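Local coordinates for protein major pollen allergen Pla l 1 (Plantago lanceolata, PDB 4Z8W) that is a secreted major plantain pollen allergen of the Ole e 1-like family and probably binds zinc ions, at residues Y16-H21 / S121-T126; E31-A36 / K80-D85; L40-D45 / G69-C74; L65-Y70 / V102-N107. All blocks are in the same frame, centred on the assembly; numbering follows the deposited sequence.

In the fold
The fold is a sandwich-like pair of beta sheets without helix, and the contacts sit at its two ends. Contacts 1 and 2 share one end, their centres about 10 Å apart, and both use the mixed sheet, where strands 8-18 and 31-32 are neighbours. Contacts 3 and 4 share the other end, with centres about 7 Å apart and Gly69 and Tyr70 in common. About 29 Å separates the centres of contacts 1 and 3. Along the chain, contact 1 encloses the other three. Contact 3 is nested within contact 2, whereas contacts 2 and 4 interleave. Each end is thus tied by residues distant in sequence, and zinc ligands occur at both.

Contact 1 of 4, residues Y16-H21 / S121-T126; sequences YCNVCH and SFRAKT
Asn18 and Arg123 lie side by side and point the same way, with amide and guanidinium planes 57° apart. Asn18 ND2 sits 3.6 Å from Arg123 CD. Both side chains leave the same face of a parallel strand pair, 16-18 with 121-123. The backbone bonds from Asn18 N to Phe122 O (2.8 Å) and from Ala124 N to Asn18 O (3.0 Å) hold this pair in step. Asn18 also folds the chain beyond the strand. With CG anti to the backbone N (chi1 162°), OD1 accepts from Cys20 N at 3.0 Å, which makes an Asx turn. That turn brings His21 round to the second segment. His21 N donates to Thr126 O at 2.9 Å. The edge of the His21 ring meets Ala124 O, with CD2 at 3.0 Å from that oxygen and near the ring plane. The carbonyl O of His21 lies over one face of the Arg123 guanidinium, offset toward its rim. Water 1 joins Asn18 ND2 to Ser121 OG. Water 2 joins Val19 O to Thr126 OG1. Cys17 and Cys20 add disulfides to Cys86 and Cys131. Glu88 forms a salt bridge with Arg123 and a weak hydrogen bond with His21 NE2. His21 and Glu88 are both zinc ligands, so Arg123, through its salt bridge, probably helps position the metal-binding carboxylate of Glu88.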
# COMPACT_ATOMS: atom_id res chain seq x y z
N TYR A 16 -5.47 4.15 4.40
CA TYR A 16 -6.45 5.10 4.89
C TYR A 16 -7.56 5.43 3.83
O TYR A 16 -7.38 5.22 2.62
CB TYR A 16 -5.73 6.45 5.21
CG TYR A 16 -4.77 6.42 6.37
CD1 TYR A 16 -3.48 5.86 6.22
CD2 TYR A 16 -5.15 6.88 7.60
CE1 TYR A 16 -2.59 5.83 7.27
CE2 TYR A 16 -4.25 6.83 8.67
CZ TYR A 16 -2.98 6.28 8.50
OH TYR A 16 -2.07 6.24 9.56
N CYS A 17 -8.60 6.10 4.29
CA CYS A 17 -9.54 6.86 3.43
C CYS A 17 -9.08 8.36 3.59
O CYS A 17 -9.06 8.89 4.66
CB CYS A 17 -11.00 6.73 3.95
SG CYS A 17 -12.15 7.78 2.96
N ASN A 18 -8.69 9.00 2.47
CA ASN A 18 -8.50 10.45 2.44
C ASN A 18 -9.92 11.03 2.21
O ASN A 18 -10.50 10.82 1.15
CB ASN A 18 -7.52 10.79 1.32
CG ASN A 18 -7.58 12.28 0.90
OD1 ASN A 18 -7.89 13.14 1.74
ND2 ASN A 18 -7.26 12.57 -0.37
N VAL A 19 -10.44 11.79 3.17
CA VAL A 19 -11.77 12.37 3.07
C VAL A 19 -11.84 13.70 2.27
O VAL A 19 -12.89 14.34 2.18
CB VAL A 19 -12.39 12.48 4.46
CG1 VAL A 19 -12.28 11.13 5.22
CG2 VAL A 19 -11.67 13.56 5.32
N CYS A 20 -10.71 14.09 1.69
CA CYS A 20 -10.67 15.32 0.84
C CYS A 20 -10.52 14.94 -0.58
O CYS A 20 -9.38 14.75 -1.11
CB CYS A 20 -9.52 16.28 1.23
SG CYS A 20 -9.45 16.65 2.99
N HIS A 21 -11.66 14.87 -1.28
CA HIS A 21 -11.59 14.50 -2.69
C HIS A 21 -10.71 15.47 -3.49
O HIS A 21 -10.15 15.08 -4.51
CB HIS A 21 -13.00 14.48 -3.34
CG HIS A 21 -12.96 14.15 -4.80
ND1 HIS A 21 -13.03 15.11 -5.80
CD2 HIS A 21 -12.81 12.96 -5.43
CE1 HIS A 21 -12.96 14.51 -6.98
NE2 HIS A 21 -12.84 13.21 -6.79
N SER A 121 -3.69 5.55 0.34
CA SER A 121 -5.07 5.89 0.62
C SER A 121 -6.01 5.68 -0.60
O SER A 121 -5.67 5.97 -1.74
CB SER A 121 -5.15 7.37 1.14
OG SER A 121 -4.66 8.26 0.11
N PHE A 122 -7.20 5.21 -0.33
CA PHE A 122 -8.32 5.47 -1.21
C PHE A 122 -8.90 6.88 -0.92
O PHE A 122 -8.66 7.47 0.12
CB PHE A 122 -9.41 4.43 -0.88
CG PHE A 122 -9.10 3.03 -1.34
CD1 PHE A 122 -9.08 2.73 -2.70
CD2 PHE A 122 -8.73 2.04 -0.42
CE1 PHE A 122 -8.74 1.44 -3.17
CE2 PHE A 122 -8.44 0.73 -0.87
CZ PHE A 122 -8.48 0.43 -2.23
N ARG A 123 -9.72 7.39 -1.83
CA ARG A 123 -10.18 8.77 -1.72
C ARG A 123 -11.70 8.88 -1.87
O ARG A 123 -12.27 8.19 -2.66
CB ARG A 123 -9.40 9.65 -2.70
CG ARG A 123 -9.81 11.16 -2.59
CD ARG A 123 -8.91 11.98 -3.51
NE ARG A 123 -9.11 11.70 -4.91
CZ ARG A 123 -8.41 12.29 -5.88
NH1 ARG A 123 -7.40 13.13 -5.59
NH2 ARG A 123 -8.69 12.02 -7.13
N ALA A 124 -12.33 9.68 -1.00
CA ALA A 124 -13.71 9.95 -1.05
C ALA A 124 -14.09 10.80 -2.29
O ALA A 124 -13.24 11.40 -2.95
CB ALA A 124 -14.18 10.60 0.27
N LYS A 125 -15.39 10.85 -2.56
CA LYS A 125 -15.93 11.59 -3.66
C LYS A 125 -16.23 13.02 -3.23
O LYS A 125 -16.53 13.83 -4.07
CB LYS A 125 -17.28 10.96 -4.09
CG LYS A 125 -17.25 9.43 -4.12
CD LYS A 125 -18.49 8.85 -4.79
CE LYS A 125 -18.21 8.68 -6.26
NZ LYS A 125 -19.31 7.87 -6.81
N THR A 126 -16.24 13.29 -1.95
CA THR A 126 -16.62 14.64 -1.47
C THR A 126 -15.42 15.24 -0.74
O THR A 126 -14.46 14.53 -0.48
CB THR A 126 -17.75 14.52 -0.42
OG1 THR A 126 -17.37 13.55 0.53
CG2 THR A 126 -19.07 14.00 -1.07
O HOH W 1 -5.68 10.27 -1.66
O HOH W 2 -15.39 13.31 2.47

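Contact 2 of 4, residues E31-A36 / K80-D85; sequences ERMAGA and KSSRPD
Glu31 meets Arg83 in a salt bridge that ties the short strand 31-32, at the edge of the mixed sheet, to the loop after strand 74-80. The Glu31 chain is extended beyond CG and crosses Arg83 at about a right angle. Its OE1 accepts from Arg83 NH1 at 2.8 Å, on the anti side and tilted out of the carboxylate plane. The carboxylate and guanidinium planes are 25° apart. Asp85 takes another part of the same guanidinium: OD2 receives Arg83 NH2 at 2.7 Å, on its syn side and again tilted out of the carboxylate plane, and the bond is almost straight at 177°. Two carboxylates therefore share one arginine and probably limit its rotation. At Arg32 the backbone O receives a bond from water 3, which in turn accepts from Arg83 NH1. Met33 comes next and reaches into the loop. Its CG stands anti to the backbone N (chi1 179°), and the bend at chi3 turns CE toward Arg83 CD, 4.1 Å away. Met33 SD lies 3.6 Å from Ser81 OG. That hydroxyl has polar partners of its own. It accepts from Arg83 N in an ST turn and is also hydrogen-bonded to Cys86 O. Phe122 of strand 114-123 packs against Met33, Ala36 and Ser81. At Ala34, the backbone O accepts from Ser82 OG at 2.8 Å. Gly35 passes close to Ser82, with its O 3.8 Å from Ser82 CB. Ala36 CA makes a CA-H...O contact with Lys80 O at 3.4 Å.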
# COMPACT_ATOMS: atom_id res chain seq x y z
N GLU A 31 -8.74 8.61 7.67
CA GLU A 31 -9.29 7.52 8.53
C GLU A 31 -8.73 6.17 8.14
O GLU A 31 -8.84 5.80 6.99
CB GLU A 31 -10.83 7.45 8.27
CG GLU A 31 -11.52 8.76 8.66
CD GLU A 31 -13.02 8.82 8.38
OE1 GLU A 31 -13.64 7.81 7.94
OE2 GLU A 31 -13.56 9.91 8.59
N ARG A 32 -8.11 5.48 9.07
CA ARG A 32 -7.66 4.09 8.92
C ARG A 32 -8.77 3.21 8.35
O ARG A 32 -9.87 3.26 8.82
CB ARG A 32 -7.21 3.56 10.29
CG ARG A 32 -5.92 4.24 10.84
CD ARG A 32 -5.59 3.99 12.32
NE ARG A 32 -4.28 4.59 12.65
CZ ARG A 32 -3.08 4.00 12.45
NH1 ARG A 32 -3.00 2.76 11.95
NH2 ARG A 32 -1.95 4.65 12.75
N MET A 33 -8.49 2.42 7.32
CA MET A 33 -9.52 1.56 6.69
C MET A 33 -9.24 0.05 6.94
O MET A 33 -8.24 -0.50 6.43
CB MET A 33 -9.58 1.80 5.16
CG MET A 33 -10.60 0.94 4.42
SD MET A 33 -10.65 1.13 2.66
CE MET A 33 -11.00 2.89 2.55
N ALA A 34 -10.15 -0.62 7.66
CA ALA A 34 -10.21 -2.07 7.80
C ALA A 34 -10.81 -2.73 6.60
O ALA A 34 -11.77 -2.25 6.00
CB ALA A 34 -11.01 -2.46 9.07
N GLY A 35 -10.25 -3.88 6.23
CA GLY A 35 -10.87 -4.70 5.17
C GLY A 35 -10.39 -4.33 3.81
O GLY A 35 -10.90 -4.86 2.83
N ALA A 36 -9.44 -3.36 3.71
CA ALA A 36 -8.96 -3.02 2.38
C ALA A 36 -8.14 -4.19 1.89
O ALA A 36 -7.51 -4.86 2.67
CB ALA A 36 -8.08 -1.74 2.40
N LYS A 80 -8.69 -3.35 -3.72
CA LYS A 80 -10.08 -3.10 -3.35
C LYS A 80 -10.32 -2.38 -2.03
O LYS A 80 -9.80 -2.74 -0.94
CB LYS A 80 -10.88 -4.43 -3.20
CG LYS A 80 -10.91 -5.38 -4.41
CD LYS A 80 -11.50 -4.73 -5.69
CE LYS A 80 -11.97 -5.85 -6.66
NZ LYS A 80 -12.34 -5.21 -7.98
N SER A 81 -11.26 -1.45 -2.09
CA SER A 81 -11.74 -0.75 -0.91
C SER A 81 -12.90 -1.50 -0.23
O SER A 81 -13.75 -2.12 -0.93
CB SER A 81 -12.22 0.66 -1.36
OG SER A 81 -12.77 1.34 -0.22
N SER A 82 -12.98 -1.44 1.10
CA SER A 82 -14.18 -1.91 1.77
C SER A 82 -15.24 -0.80 2.00
O SER A 82 -16.23 -1.06 2.66
CB SER A 82 -13.83 -2.45 3.13
OG SER A 82 -13.20 -1.40 3.79
N ARG A 83 -15.02 0.41 1.46
CA ARG A 83 -15.97 1.53 1.66
C ARG A 83 -16.39 2.05 0.34
O ARG A 83 -15.59 2.66 -0.38
CB ARG A 83 -15.36 2.66 2.44
CG ARG A 83 -15.26 2.35 3.90
CD ARG A 83 -14.55 3.51 4.56
NE ARG A 83 -15.31 4.74 4.40
CZ ARG A 83 -15.02 5.90 5.00
NH1 ARG A 83 -13.98 6.02 5.84
NH2 ARG A 83 -15.79 6.94 4.77
N PRO A 84 -17.67 1.80 -0.02
CA PRO A 84 -18.03 2.19 -1.40
C PRO A 84 -18.00 3.73 -1.53
O PRO A 84 -17.70 4.23 -2.61
CB PRO A 84 -19.45 1.61 -1.57
CG PRO A 84 -19.71 0.74 -0.33
CD PRO A 84 -18.84 1.34 0.76
N ASP A 85 -18.18 4.45 -0.44
CA ASP A 85 -18.00 5.91 -0.46
C ASP A 85 -16.49 6.37 -0.51
O ASP A 85 -16.20 7.56 -0.53
CB ASP A 85 -18.67 6.47 0.80
CG ASP A 85 -18.04 5.94 2.05
OD1 ASP A 85 -17.73 4.74 2.05
OD2 ASP A 85 -17.87 6.69 3.04
O HOH W 3 -11.68 4.23 6.36

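Contact 3 of 4, residues L40-D45 / G69-C74; sequences LDCKDD and GYHEDC. With ZN (zinc ion), chain B.
Asp44 and His71 both set CG beside the backbone N, with chi1 of -81° and -57°, and these torsions bring the carboxylate to the ring edge. They meet at the end of the antiparallel sheet, where strand 37-42 runs into a zinc-binding loop. His71 ND1 donates to the syn lone pair of Asp44 OD2 at 2.9 Å. The oxygen lies in the ring plane, and the bond is nearly straight. The other oxygen, OD1, accepts from Glu72 N at 2.8 Å. One carboxylate thus grips both a ring and a backbone N-H. His71 NE2 is hydrogen-bonded to Val68 O, so both ring nitrogens have partners, and Tyr51 stacks on the ring. Beside this pair, a disulfide joins Cys42 and Cys74 across an antiparallel non-hydrogen-bonded pair. Lys43 N donates to Asp73 O, and Asp44 N to Glu72 O. Leu40 CD1 packs on Cys74 CB at 3.8 Å. Further along, Asp45 and Asp73 cross at about a right angle, their carboxylate planes 85° apart. They are near enough for like charges to repel, and the zinc ion between them probably offsets this. Asp73 OD2 also accepts from Asp45 N at 2.7 Å. Both residues are zinc ligands: the ion is bound by Asp45 OD1 and Asp73 OD1, each at 2.0 Å.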
# COMPACT_ATOMS: atom_id res chain seq x y z
N LEU A 40 1.13 -7.15 -2.96
CA LEU A 40 2.60 -7.14 -3.26
C LEU A 40 2.93 -7.84 -4.59
O LEU A 40 2.51 -8.99 -4.81
CB LEU A 40 3.39 -7.75 -2.08
CG LEU A 40 4.90 -8.00 -2.45
CD1 LEU A 40 5.66 -6.67 -2.61
CD2 LEU A 40 5.66 -8.92 -1.48
N ASP A 41 3.59 -7.15 -5.52
CA ASP A 41 4.05 -7.70 -6.79
C ASP A 41 5.52 -7.41 -6.96
O ASP A 41 5.93 -6.23 -6.79
CB ASP A 41 3.31 -7.05 -7.98
CG ASP A 41 1.79 -7.34 -7.95
OD1 ASP A 41 1.41 -8.50 -7.82
OD2 ASP A 41 0.98 -6.39 -7.97
N CYS A 42 6.29 -8.44 -7.28
CA CYS A 42 7.76 -8.31 -7.49
C CYS A 42 8.06 -8.90 -8.87
O CYS A 42 7.58 -10.00 -9.21
CB CYS A 42 8.59 -9.12 -6.47
SG CYS A 42 8.32 -8.79 -4.73
N LYS A 43 8.86 -8.19 -9.64
CA LYS A 43 9.29 -8.67 -10.95
C LYS A 43 10.58 -9.44 -10.87
O LYS A 43 10.87 -10.27 -11.76
CB LYS A 43 9.45 -7.51 -11.90
CG LYS A 43 8.15 -6.74 -12.03
CD LYS A 43 8.31 -5.55 -12.96
CE LYS A 43 6.91 -4.99 -13.19
NZ LYS A 43 6.98 -3.72 -13.95
N ASP A 44 11.38 -9.15 -9.83
CA ASP A 44 12.57 -9.95 -9.56
C ASP A 44 13.44 -9.92 -10.79
O ASP A 44 14.01 -10.94 -11.16
CB ASP A 44 12.16 -11.41 -9.23
CG ASP A 44 11.70 -11.55 -7.76
OD1 ASP A 44 12.23 -10.80 -6.90
OD2 ASP A 44 10.83 -12.40 -7.48
N ASP A 45 13.51 -8.74 -11.39
CA ASP A 45 14.33 -8.42 -12.53
C ASP A 45 14.03 -9.24 -13.79
O ASP A 45 14.91 -9.41 -14.63
CB ASP A 45 15.84 -8.44 -12.16
CG ASP A 45 16.19 -7.28 -11.25
OD1 ASP A 45 16.13 -6.05 -11.68
OD2 ASP A 45 16.54 -7.63 -10.09
N GLY A 69 11.58 -15.61 0.89
CA GLY A 69 12.71 -15.45 -0.05
C GLY A 69 13.05 -13.96 -0.18
O GLY A 69 12.24 -13.10 0.24
N TYR A 70 14.22 -13.65 -0.74
CA TYR A 70 14.56 -12.24 -1.01
C TYR A 70 13.95 -11.89 -2.37
O TYR A 70 13.71 -12.79 -3.20
CB TYR A 70 16.08 -12.00 -1.00
CG TYR A 70 16.76 -12.28 0.32
CD1 TYR A 70 16.81 -11.32 1.33
CD2 TYR A 70 17.39 -13.54 0.55
CE1 TYR A 70 17.47 -11.59 2.54
CE2 TYR A 70 18.05 -13.82 1.75
CZ TYR A 70 18.08 -12.85 2.72
OH TYR A 70 18.73 -13.12 3.89
N HIS A 71 13.67 -10.60 -2.63
CA HIS A 71 13.11 -10.24 -3.95
C HIS A 71 13.59 -8.90 -4.37
O HIS A 71 14.14 -8.16 -3.56
CB HIS A 71 11.55 -10.30 -4.00
CG HIS A 71 10.97 -11.63 -3.63
ND1 HIS A 71 10.64 -12.60 -4.55
CD2 HIS A 71 10.70 -12.17 -2.41
CE1 HIS A 71 10.19 -13.68 -3.93
NE2 HIS A 71 10.23 -13.45 -2.63
N GLU A 72 13.42 -8.61 -5.66
CA GLU A 72 13.75 -7.29 -6.23
C GLU A 72 12.53 -6.79 -6.99
O GLU A 72 11.63 -7.63 -7.37
CB GLU A 72 14.99 -7.37 -7.21
CG GLU A 72 16.33 -7.85 -6.58
CD GLU A 72 16.97 -6.91 -5.51
OE1 GLU A 72 16.45 -5.80 -5.29
OE2 GLU A 72 18.03 -7.27 -4.90
N ASP A 73 12.47 -5.47 -7.14
CA ASP A 73 11.48 -4.78 -7.96
C ASP A 73 10.12 -5.10 -7.39
O ASP A 73 9.23 -5.55 -8.10
CB ASP A 73 11.53 -5.15 -9.46
CG ASP A 73 12.93 -5.16 -10.01
OD1 ASP A 73 13.69 -4.24 -9.73
OD2 ASP A 73 13.29 -6.08 -10.75
N CYS A 74 9.98 -4.81 -6.09
CA CYS A 74 8.75 -5.10 -5.38
C CYS A 74 7.97 -3.85 -5.04
O CYS A 74 8.56 -2.84 -4.55
CB CYS A 74 9.10 -5.78 -4.06
SG CYS A 74 9.93 -7.36 -4.29
ZN ZN B . 15.44 -4.50 -10.70

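Contact 4 of 4, residues L65-Y70 / V102-N107; sequences LPVVGY and VDLSKN
Tyr70 lies against Lys106, where the loop after strand 62-68 packs on the loop after strand 100-102, at one end of the two-sheet fold. No hydrogen bond joins these segments, and the contact is made by packing. Tyr70 CB begins it, 3.3 Å from Leu104 O. The same oxygen stands at the edge of the ring, near its plane. With CG beside the backbone N (chi1 -62°), the ring turns one face to Lys106. Tyr70 CG meets Lys106 CB at 3.5 Å. On one flank CD1 approaches Lys106 N and CA, and CE1 follows over CA. On the other flank CD2 and CE2 lie against Lys106 CB and CG. Near the tip, Tyr70 CZ is 4.0 Å from Lys106 CG. The result is a CH-pi contact: Lys106 CB sits 3.6 Å from the Tyr70 ring centroid and 15° off its normal. Phe9 also meets the Tyr70 ring, with planes at about 70°. The lysine is presented by two successive turns. Asp103 OD1 accepts from Ser105 N at 2.8 Å in an Asx turn, and Ser105 OG accepts from Asn107 N in an ST turn. Ser105 OG is also hydrogen-bonded to OE2 of Glu72, the residue before the zinc ligand Asp73. Deeper in, Val67 and Leu104 reach toward each other tip to tip, with CG1 of Val67 4.1 Å from CD1 of Leu104.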
# COMPACT_ATOMS: atom_id res chain seq x y z
N LEU A 65 2.08 -8.68 5.19
CA LEU A 65 2.14 -9.72 4.20
C LEU A 65 3.35 -10.60 4.45
O LEU A 65 4.48 -10.07 4.58
CB LEU A 65 2.18 -9.11 2.82
CG LEU A 65 1.19 -7.99 2.46
CD1 LEU A 65 1.62 -7.38 1.11
CD2 LEU A 65 -0.26 -8.47 2.38
N PRO A 66 3.15 -11.94 4.54
CA PRO A 66 4.30 -12.84 4.84
C PRO A 66 4.96 -13.18 3.51
O PRO A 66 4.30 -13.56 2.58
CB PRO A 66 3.61 -14.11 5.44
CG PRO A 66 2.19 -14.05 4.95
CD PRO A 66 1.91 -12.71 4.27
N VAL A 67 6.25 -12.91 3.40
CA VAL A 67 6.95 -13.09 2.10
C VAL A 67 8.01 -14.19 2.32
O VAL A 67 8.62 -14.23 3.36
CB VAL A 67 7.65 -11.77 1.77
CG1 VAL A 67 8.70 -11.91 0.63
CG2 VAL A 67 6.53 -10.73 1.44
N VAL A 68 8.20 -15.06 1.35
CA VAL A 68 9.27 -16.06 1.46
C VAL A 68 10.34 -15.68 0.44
O VAL A 68 10.03 -15.47 -0.74
CB VAL A 68 8.72 -17.46 1.10
CG1 VAL A 68 9.79 -18.56 1.31
CG2 VAL A 68 7.42 -17.76 1.88
N GLY A 69 11.58 -15.61 0.89
CA GLY A 69 12.71 -15.45 -0.05
C GLY A 69 13.05 -13.96 -0.18
O GLY A 69 12.24 -13.10 0.24
N TYR A 70 14.22 -13.65 -0.74
CA TYR A 70 14.56 -12.24 -1.01
C TYR A 70 13.95 -11.89 -2.37
O TYR A 70 13.71 -12.79 -3.20
CB TYR A 70 16.08 -12.00 -1.00
CG TYR A 70 16.76 -12.28 0.32
CD1 TYR A 70 16.81 -11.32 1.33
CD2 TYR A 70 17.39 -13.54 0.55
CE1 TYR A 70 17.47 -11.59 2.54
CE2 TYR A 70 18.05 -13.82 1.75
CZ TYR A 70 18.08 -12.85 2.72
OH TYR A 70 18.73 -13.12 3.89
N VAL A 102 9.09 -1.41 -1.54
CA VAL A 102 9.63 -2.08 -0.38
C VAL A 102 10.97 -2.65 -0.79
O VAL A 102 11.18 -3.03 -1.95
CB VAL A 102 8.69 -3.19 0.16
CG1 VAL A 102 8.41 -4.28 -0.88
CG2 VAL A 102 9.17 -3.78 1.48
N ASP A 103 11.86 -2.74 0.20
CA ASP A 103 13.20 -3.33 0.05
C ASP A 103 13.21 -4.72 0.67
O ASP A 103 13.17 -4.86 1.89
CB ASP A 103 14.25 -2.43 0.74
CG ASP A 103 15.62 -3.09 0.89
OD1 ASP A 103 15.91 -4.11 0.21
OD2 ASP A 103 16.43 -2.54 1.70
N LEU A 104 13.30 -5.72 -0.19
CA LEU A 104 13.40 -7.12 0.24
C LEU A 104 14.73 -7.69 -0.31
O LEU A 104 14.85 -8.92 -0.53
CB LEU A 104 12.22 -7.99 -0.27
CG LEU A 104 10.84 -7.48 0.29
CD1 LEU A 104 9.68 -8.08 -0.53
CD2 LEU A 104 10.64 -7.82 1.80
N SER A 105 15.72 -6.79 -0.53
CA SER A 105 17.01 -7.21 -1.14
C SER A 105 17.90 -7.89 -0.11
O SER A 105 18.05 -7.39 1.07
CB SER A 105 17.79 -6.00 -1.73
OG SER A 105 18.91 -6.39 -2.53
N LYS A 106 18.48 -9.02 -0.52
CA LYS A 106 19.56 -9.69 0.20
C LYS A 106 20.82 -8.83 0.34
O LYS A 106 21.59 -9.01 1.30
CB LYS A 106 19.91 -10.99 -0.54
CG LYS A 106 20.96 -11.90 0.12
CD LYS A 106 21.49 -12.88 -0.95
CE LYS A 106 22.77 -13.60 -0.52
NZ LYS A 106 22.44 -14.60 0.54
N ASN A 107 21.02 -7.88 -0.58
CA ASN A 107 22.31 -7.22 -0.71
C ASN A 107 22.65 -6.02 0.18
O ASN A 107 23.46 -5.16 -0.19
CB ASN A 107 22.59 -6.91 -2.21
CG ASN A 107 22.22 -8.06 -3.09
OD1 ASN A 107 22.59 -9.20 -2.79
ND2 ASN A 107 21.54 -7.78 -4.21